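Local coordinates for leucyl-trna synthetase (Plasmodium knowlesi, PDB 5FOF), which belongs to the enzymes that charge leucine tRNA with leucine at the expense of ATP, this construct being the editing domain, which probably deacylates mischarged tRNA(Leu), at residues Y121-C135 with L149-G161. Numbering follows the deposited sequence.
Sequences YVNNVMTRDEIIDSC and LAYQGVIPMLSKG
Val125 and Met126 run parallel to Met157 and Leu158, a two-residue strand pairing with Val125 opposite Met157. Three backbone bonds alternate across it. Met126 N reaches Met157 O at 2.8 Å (N-H...O 167°). Met126 O accepts Ser159 N at 2.9 Å, and Met157 N gives a longer, more bent bond of 3.2 Å to Asn124 O (147°).

Before the strands, an edge of the Tyr151 ring meets one face of Tyr121: planes 77° apart and centroids 5.4 Å apart define a T-shaped stack. Met157, its chain bent at the thioether, brings CE to Val122 O and Asn123 CB. On the other side of the pairing, the Pro156 ring packs against Ile131, Cys135 and Met126: CG lies 3.7 Å from Ile131 CG1 and also touches Cys135 SG, while Met126 SD packs on CB. Leu158, with CG trans to the backbone N, sends CD1 to the first turn of helix 128-134 and to Ile131 CD1, 3.9 Å away. A capping box starts that helix: Thr127 N binds Glu130 OE1 at 2.7 Å and Thr127 OG1 accepts Glu130 N.

Leu107 of strand 102-108 extends the Ile131 and Cys135 cluster. The whole is a minimal parallel sheet at the periphery of the editing domain, setting the segment that enters helix 128-134 beside the one leaving helix 143-151, whose Schellman end pairs Val154 N with Leu149 O and Gly153 N with Ala150 O, Gly153 having positive phi.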
loop_
_atom_site.group_PDB
_atom_site.type_symbol
_atom_site.label_atom_id
_atom_site.label_comp_id
_atom_site.label_asym_id
_atom_site.label_seq_id
_atom_site.Cartn_x
_atom_site.Cartn_y
_atom_site.Cartn_z
ATOM N N TYR A 121 -4.912 15.528 21.584
ATOM C CA TYR A 121 -4.747 14.706 20.376
ATOM C C TYR A 121 -5.672 15.226 19.280
ATOM O O TYR A 121 -6.620 15.973 19.550
ATOM C CB TYR A 121 -5.004 13.201 20.642
ATOM C CG TYR A 121 -6.322 12.854 21.331
ATOM C CD1 TYR A 121 -7.533 12.860 20.627
ATOM C CD2 TYR A 121 -6.355 12.499 22.689
ATOM C CE1 TYR A 121 -8.735 12.547 21.252
ATOM C CE2 TYR A 121 -7.551 12.182 23.321
ATOM C CZ TYR A 121 -8.738 12.208 22.598
ATOM O OH TYR A 121 -9.925 11.894 23.206
ATOM N N VAL A 122 -5.382 14.816 18.045
ATOM C CA VAL A 122 -6.212 15.153 16.888
ATOM C C VAL A 122 -7.464 14.257 16.918
ATOM O O VAL A 122 -7.389 13.062 17.222
ATOM C CB VAL A 122 -5.430 15.011 15.552
ATOM C CG1 VAL A 122 -6.311 15.338 14.350
ATOM C CG2 VAL A 122 -4.195 15.908 15.548
ATOM N N ASN A 123 -8.610 14.859 16.620
ATOM C CA ASN A 123 -9.898 14.176 16.699
ATOM C C ASN A 123 -10.988 14.895 15.894
ATOM O O ASN A 123 -11.493 15.959 16.278
ATOM C CB ASN A 123 -10.329 14.032 18.159
ATOM C CG ASN A 123 -10.416 15.368 18.874
ATOM O OD1 ASN A 123 -9.438 16.121 18.923
ATOM N ND2 ASN A 123 -11.594 15.684 19.405
ATOM N N ASN A 124 -11.340 14.298 14.766
ATOM C CA ASN A 124 -12.379 14.826 13.910
ATOM C C ASN A 124 -13.669 14.032 14.140
ATOM O O ASN A 124 -14.116 13.270 13.278
ATOM C CB ASN A 124 -11.909 14.805 12.461
ATOM C CG ASN A 124 -10.588 15.523 12.281
ATOM O OD1 ASN A 124 -10.546 16.698 11.899
ATOM N ND2 ASN A 124 -9.499 14.832 12.592
ATOM N N VAL A 125 -14.252 14.239 15.323
ATOM C CA VAL A 125 -15.449 13.522 15.748
ATOM C C VAL A 125 -16.627 13.993 14.901
ATOM O O VAL A 125 -16.951 15.181 14.877
ATOM C CB VAL A 125 -15.746 13.716 17.253
ATOM C CG1 VAL A 125 -17.054 13.017 17.653
ATOM C CG2 VAL A 125 -14.576 13.197 18.088
ATOM N N MET A 126 -17.242 13.044 14.202
ATOM C CA MET A 126 -18.327 13.310 13.272
ATOM C C MET A 126 -19.446 12.275 13.419
ATOM O O MET A 126 -19.213 11.169 13.899
ATOM C CB MET A 126 -17.778 13.272 11.856
ATOM C CG MET A 126 -16.854 14.428 11.525
ATOM S SD MET A 126 -16.519 14.563 9.761
ATOM C CE MET A 126 -15.136 15.690 9.828
ATOM N N THR A 127 -20.661 12.647 13.024
ATOM C CA THR A 127 -21.771 11.689 12.918
ATOM C C THR A 127 -21.701 10.928 11.601
ATOM O O THR A 127 -21.054 11.381 10.656
ATOM C CB THR A 127 -23.129 12.389 12.974
ATOM O OG1 THR A 127 -23.167 13.395 11.960
ATOM C CG2 THR A 127 -23.361 13.010 14.349
ATOM N N ARG A 128 -22.377 9.788 11.538
ATOM C CA ARG A 128 -22.470 9.041 10.289
ATOM C C ARG A 128 -22.679 9.958 9.077
ATOM O O ARG A 128 -21.901 9.884 8.123
ATOM C CB ARG A 128 -23.576 7.980 10.341
ATOM C CG ARG A 128 -23.619 7.092 9.095
ATOM C CD ARG A 128 -24.527 5.884 9.239
ATOM N NE ARG A 128 -23.948 4.703 8.586
ATOM C CZ ARG A 128 -24.080 4.373 7.295
ATOM N NH1 ARG A 128 -24.785 5.127 6.438
ATOM N NH2 ARG A 128 -23.488 3.261 6.850
ATOM N N ASP A 129 -23.699 10.824 9.128
ATOM C CA ASP A 129 -24.012 11.736 8.004
ATOM C C ASP A 129 -22.909 12.751 7.725
ATOM O O ASP A 129 -22.528 12.936 6.572
ATOM C CB ASP A 129 -25.344 12.475 8.218
ATOM C CG ASP A 129 -26.567 11.566 8.046
ATOM O OD1 ASP A 129 -26.498 10.573 7.281
ATOM O OD2 ASP A 129 -27.608 11.862 8.677
ATOM N N GLU A 130 -22.393 13.394 8.768
ATOM C CA GLU A 130 -21.280 14.354 8.616
ATOM C C GLU A 130 -20.041 13.732 7.960
ATOM O O GLU A 130 -19.392 14.372 7.128
ATOM C CB GLU A 130 -20.869 14.933 9.962
ATOM C CG GLU A 130 -21.876 15.892 10.577
ATOM C CD GLU A 130 -21.577 16.191 12.040
ATOM O OE1 GLU A 130 -21.048 15.301 12.741
ATOM O OE2 GLU A 130 -21.867 17.321 12.493
ATOM N N ILE A 131 -19.725 12.493 8.345
ATOM C CA ILE A 131 -18.635 11.724 7.730
ATOM C C ILE A 131 -18.896 11.534 6.243
ATOM O O ILE A 131 -18.015 11.779 5.426
ATOM C CB ILE A 131 -18.450 10.335 8.389
ATOM C CG1 ILE A 131 -17.935 10.498 9.814
ATOM C CG2 ILE A 131 -17.483 9.459 7.586
ATOM C CD1 ILE A 131 -17.758 9.198 10.567
ATOM N N ILE A 132 -20.102 11.087 5.904
ATOM C CA ILE A 132 -20.473 10.850 4.506
ATOM C C ILE A 132 -20.391 12.126 3.653
ATOM O O ILE A 132 -20.010 12.048 2.481
ATOM C CB ILE A 132 -21.840 10.124 4.388
ATOM C CG1 ILE A 132 -21.663 8.681 4.886
ATOM C CG2 ILE A 132 -22.359 10.114 2.946
ATOM C CD1 ILE A 132 -22.932 7.860 4.977
ATOM N N ASP A 133 -20.706 13.286 4.235
ATOM C CA ASP A 133 -20.513 14.567 3.529
ATOM C C ASP A 133 -19.032 14.885 3.328
ATOM O O ASP A 133 -18.565 14.990 2.197
ATOM C CB ASP A 133 -21.188 15.749 4.258
ATOM C CG ASP A 133 -22.695 15.794 4.055
ATOM O OD1 ASP A 133 -23.215 15.158 3.108
ATOM O OD2 ASP A 133 -23.367 16.479 4.852
ATOM N N SER A 134 -18.304 15.013 4.432
ATOM C CA SER A 134 -16.951 15.582 4.413
ATOM C C SER A 134 -15.827 14.693 3.850
ATOM O O SER A 134 -14.716 15.188 3.633
ATOM C CB SER A 134 -16.578 16.067 5.822
ATOM O OG SER A 134 -16.893 15.092 6.799
ATOM N N CYS A 135 -16.092 13.403 3.623
ATOM C CA CYS A 135 -15.046 12.472 3.195
ATOM C C CYS A 135 -15.246 12.115 1.745
ATOM O O CYS A 135 -16.223 11.437 1.410
ATOM C CB CYS A 135 -15.064 11.202 4.046
ATOM S SG CYS A 135 -14.633 11.489 5.770
ATOM N N LEU A 149 -4.387 6.189 11.974
ATOM C CA LEU A 149 -4.820 7.083 10.910
ATOM C C LEU A 149 -5.761 8.186 11.448
ATOM O O LEU A 149 -5.658 9.363 11.057
ATOM C CB LEU A 149 -5.494 6.293 9.785
ATOM C CG LEU A 149 -4.619 5.398 8.906
ATOM C CD1 LEU A 149 -5.477 4.573 7.944
ATOM C CD2 LEU A 149 -3.634 6.220 8.116
ATOM N N ALA A 150 -6.661 7.804 12.354
ATOM C CA ALA A 150 -7.593 8.751 12.972
ATOM C C ALA A 150 -6.887 9.819 13.839
ATOM O O ALA A 150 -7.231 11.023 13.763
ATOM C CB ALA A 150 -8.643 7.998 13.790
ATOM N N TYR A 151 -5.910 9.372 14.638
ATOM C CA TYR A 151 -5.078 10.279 15.438
ATOM C C TYR A 151 -4.106 11.147 14.622
ATOM O O TYR A 151 -3.674 12.194 15.110
ATOM C CB TYR A 151 -4.326 9.527 16.541
ATOM C CG TYR A 151 -5.233 9.014 17.636
ATOM C CD1 TYR A 151 -6.078 9.876 18.331
ATOM C CD2 TYR A 151 -5.240 7.670 17.993
ATOM C CE1 TYR A 151 -6.907 9.410 19.337
ATOM C CE2 TYR A 151 -6.071 7.195 18.994
ATOM C CZ TYR A 151 -6.903 8.069 19.667
ATOM O OH TYR A 151 -7.734 7.608 20.675
ATOM N N GLN A 152 -3.768 10.725 13.404
ATOM C CA GLN A 152 -2.996 11.576 12.484
ATOM C C GLN A 152 -3.882 12.358 11.495
ATOM O O GLN A 152 -3.386 12.917 10.512
ATOM C CB GLN A 152 -1.923 10.742 11.782
ATOM C CG GLN A 152 -0.853 10.303 12.772
ATOM C CD GLN A 152 0.061 9.221 12.243
ATOM O OE1 GLN A 152 1.263 9.443 12.051
ATOM N NE2 GLN A 152 -0.495 8.043 12.004
ATOM N N GLY A 153 -5.190 12.390 11.770
ATOM C CA GLY A 153 -6.135 13.218 11.045
ATOM C C GLY A 153 -6.597 12.769 9.674
ATOM O O GLY A 153 -7.277 13.550 8.996
ATOM N N VAL A 154 -6.262 11.538 9.266
ATOM C CA VAL A 154 -6.606 11.033 7.916
ATOM C C VAL A 154 -8.048 10.541 7.832
ATOM O O VAL A 154 -8.648 10.613 6.759
ATOM C CB VAL A 154 -5.654 9.910 7.418
ATOM C CG1 VAL A 154 -6.014 9.433 6.006
ATOM C CG2 VAL A 154 -4.219 10.396 7.415
ATOM N N ILE A 155 -8.585 10.033 8.944
ATOM C CA ILE A 155 -9.981 9.605 9.029
ATOM C C ILE A 155 -10.648 10.199 10.253
ATOM O O ILE A 155 -9.985 10.433 11.277
ATOM C CB ILE A 155 -10.126 8.060 9.057
ATOM C CG1 ILE A 155 -9.593 7.441 10.357
ATOM C CG2 ILE A 155 -9.419 7.442 7.858
ATOM C CD1 ILE A 155 -9.581 5.919 10.369
ATOM N N PRO A 156 -11.978 10.424 10.173
ATOM C CA PRO A 156 -12.733 10.896 11.338
ATOM C C PRO A 156 -13.046 9.775 12.311
ATOM O O PRO A 156 -12.910 8.597 11.970
ATOM C CB PRO A 156 -14.033 11.395 10.713
ATOM C CG PRO A 156 -14.248 10.492 9.542
ATOM C CD PRO A 156 -12.880 10.079 9.055
ATOM N N MET A 157 -13.487 10.151 13.509
ATOM C CA MET A 157 -14.043 9.201 14.480
ATOM C C MET A 157 -15.561 9.353 14.494
ATOM O O MET A 157 -16.063 10.465 14.339
ATOM C CB MET A 157 -13.454 9.448 15.865
ATOM C CG MET A 157 -11.952 9.676 15.849
ATOM S SD MET A 157 -11.181 9.319 17.437
ATOM C CE MET A 157 -9.844 10.506 17.342
ATOM N N LEU A 158 -16.275 8.236 14.650
ATOM C CA LEU A 158 -17.754 8.206 14.639
ATOM C C LEU A 158 -18.351 8.444 16.028
ATOM O O LEU A 158 -17.846 7.917 17.021
ATOM C CB LEU A 158 -18.265 6.861 14.091
ATOM C CG LEU A 158 -19.773 6.613 13.881
ATOM C CD1 LEU A 158 -20.406 7.596 12.900
ATOM C CD2 LEU A 158 -20.012 5.182 13.391
ATOM N N SER A 159 -19.447 9.206 16.082
ATOM C CA SER A 159 -20.141 9.498 17.343
ATOM C C SER A 159 -21.617 9.857 17.133
ATOM O O SER A 159 -21.982 10.355 16.077
ATOM C CB SER A 159 -19.424 10.653 18.052
ATOM O OG SER A 159 -19.935 10.866 19.351
ATOM N N LYS A 160 -22.451 9.573 18.139
ATOM C CA LYS A 160 -23.825 10.124 18.256
ATOM C C LYS A 160 -23.918 11.094 19.448
ATOM O O LYS A 160 -25.022 11.421 19.901
ATOM C CB LYS A 160 -24.866 9.008 18.485
ATOM C CG LYS A 160 -25.014 7.973 17.379
ATOM C CD LYS A 160 -26.324 7.186 17.492
ATOM C CE LYS A 160 -26.460 6.403 18.799
ATOM N NZ LYS A 160 -25.362 5.417 19.039
ATOM N N GLY A 161 -22.768 11.524 19.975
ATOM C CA GLY A 161 -22.731 12.370 21.167
ATOM C C GLY A 161 -23.279 11.742 22.441
ATOM O O GLY A 161 -23.773 12.461 23.314
#